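Local atomic coordinates of NAD-dependent aldehyde dehydrogenase (Sinorhizobium meliloti, PDB entry 3U4J), a protein that probably oxidises aldehydes to carboxylic acids with NAD or NADP as electron acceptor. Residues L107-L111 with D335-E339. Numbering follows the deposited sequence.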
loop_
_atom_site.group_PDB
_atom_site.type_symbol
_atom_site.label_atom_id
_atom_site.label_comp_id
_atom_site.label_asym_id
_atom_site.label_seq_id
_atom_site.Cartn_x
_atom_site.Cartn_y
_atom_site.Cartn_z
ATOM N N LEU A 107 0.224 19.650 -34.398
ATOM C CA LEU A 107 -0.451 20.374 -35.483
ATOM C C LEU A 107 -1.922 19.943 -35.662
ATOM O O LEU A 107 -2.817 20.790 -35.804
ATOM C CB LEU A 107 0.341 20.275 -36.798
ATOM C CG LEU A 107 -0.301 21.003 -38.008
ATOM C CD1 LEU A 107 -0.466 22.543 -37.768
ATOM C CD2 LEU A 107 0.485 20.732 -39.282
ATOM N N ILE A 108 -2.175 18.637 -35.650
ATOM C CA ILE A 108 -3.552 18.125 -35.709
ATOM C C ILE A 108 -4.398 18.770 -34.581
ATOM O O ILE A 108 -5.448 19.351 -34.852
ATOM C CB ILE A 108 -3.594 16.580 -35.640
ATOM C CG1 ILE A 108 -2.862 15.970 -36.830
ATOM C CG2 ILE A 108 -5.076 16.031 -35.628
ATOM C CD1 ILE A 108 -2.843 14.423 -36.753
ATOM N N GLU A 109 -3.906 18.703 -33.334
ATOM C CA GLU A 109 -4.656 19.188 -32.176
ATOM C C GLU A 109 -4.933 20.662 -32.350
ATOM O O GLU A 109 -6.026 21.123 -32.061
ATOM C CB GLU A 109 -3.873 19.042 -30.852
ATOM C CG GLU A 109 -3.901 17.703 -30.155
ATOM C CD GLU A 109 -5.250 17.270 -29.579
ATOM O OE1 GLU A 109 -5.445 17.313 -28.329
ATOM O OE2 GLU A 109 -6.082 16.834 -30.386
ATOM N N SER A 110 -3.921 21.401 -32.792
ATOM C CA SER A 110 -4.038 22.853 -32.966
ATOM C C SER A 110 -5.130 23.202 -33.984
ATOM O O SER A 110 -6.019 24.046 -33.733
ATOM C CB SER A 110 -2.692 23.436 -33.416
ATOM O OG SER A 110 -2.774 24.837 -33.545
ATOM N N LEU A 111 -5.050 22.550 -35.138
ATOM C CA LEU A 111 -6.001 22.802 -36.213
ATOM C C LEU A 111 -7.442 22.427 -35.845
ATOM O O LEU A 111 -8.373 23.155 -36.169
ATOM C CB LEU A 111 -5.560 22.046 -37.467
ATOM C CG LEU A 111 -4.338 22.604 -38.214
ATOM C CD1 LEU A 111 -3.907 21.627 -39.356
ATOM C CD2 LEU A 111 -4.649 23.982 -38.742
ATOM N N ASP A 335 -4.475 33.572 -33.664
ATOM C CA ASP A 335 -4.016 32.529 -34.566
ATOM C C ASP A 335 -3.360 31.335 -33.841
ATOM O O ASP A 335 -2.223 31.452 -33.377
ATOM C CB ASP A 335 -3.018 33.124 -35.562
ATOM C CG ASP A 335 -2.667 32.151 -36.702
ATOM O OD1 ASP A 335 -3.152 30.985 -36.698
ATOM O OD2 ASP A 335 -1.896 32.556 -37.600
ATOM N N PRO A 336 -4.068 30.189 -33.766
ATOM C CA PRO A 336 -3.473 29.025 -33.093
ATOM C C PRO A 336 -2.161 28.540 -33.705
ATOM O O PRO A 336 -1.392 27.875 -33.022
ATOM C CB PRO A 336 -4.566 27.955 -33.168
ATOM C CG PRO A 336 -5.865 28.740 -33.367
ATOM C CD PRO A 336 -5.454 29.930 -34.204
ATOM N N LEU A 337 -1.886 28.885 -34.965
ATOM C CA LEU A 337 -0.679 28.409 -35.644
ATOM C C LEU A 337 0.526 29.281 -35.358
ATOM O O LEU A 337 1.649 28.918 -35.719
ATOM C CB LEU A 337 -0.893 28.327 -37.164
ATOM C CG LEU A 337 -1.924 27.289 -37.612
ATOM C CD1 LEU A 337 -1.989 27.242 -39.141
ATOM C CD2 LEU A 337 -1.544 25.909 -37.039
ATOM N N ASN A 338 0.298 30.437 -34.723
ATOM C CA ASN A 338 1.417 31.315 -34.352
ATOM C C ASN A 338 2.058 30.864 -33.043
ATOM O O ASN A 338 1.363 30.633 -32.058
ATOM C CB ASN A 338 0.941 32.761 -34.232
ATOM C CG ASN A 338 2.085 33.745 -34.288
ATOM O OD1 ASN A 338 3.016 33.677 -33.476
ATOM N ND2 ASN A 338 2.021 34.680 -35.246
ATOM N N GLU A 339 3.381 30.751 -33.034
ATOM C CA GLU A 339 4.130 30.274 -31.857
ATOM C C GLU A 339 4.015 31.211 -30.648
ATOM O O GLU A 339 4.197 30.775 -29.524
ATOM C CB GLU A 339 5.617 30.079 -32.205
ATOM C CG GLU A 339 5.885 28.919 -33.196
ATOM C CD GLU A 339 5.683 27.541 -32.575
ATOM O OE1 GLU A 339 5.723 27.405 -31.316
ATOM O OE2 GLU A 339 5.501 26.580 -33.343
#
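Leu-337, at the third position of a type I beta turn running from Asp-335 to Asn-338, lays its CD2 methyl against one side of helix 102-113 in the aldehyde dehydrogenase fold. CG is anti to the carbonyl carbon (chi1 -65°) and CD1 continues the chain anti to CA (chi2 -177°), which leaves CD2 as the branch turned to the helix, 3.6 Å from CD1 of Leu-107 and 4.0 Å from CD2 of Leu-111. These two leucines lie one helical turn apart, and the single methyl touches both. Ser-110 presents OG to the turn, 3.4 Å from the carbonyl O of Pro-336 without a hydrogen bond between them; CB of Pro-336, at 3.6 Å, and CD2 of Leu-337, at 3.9 Å, are the carbons beside this OG. The buried hydroxyl is instead hydrogen-bonded to the carbonyl O of Lys-115, just beyond the helix. The contact thus joins the helix to the loop that follows strand 333-334; Leu-337 also reaches His-47 and lies near Leu-17, a residue of the calcium site. The turn is braced internally by an Asx turn, in which the backbone N of Leu-337 donates to OD1 of Asp-335 at 3.0 Å, approaching from above the carboxylate plane.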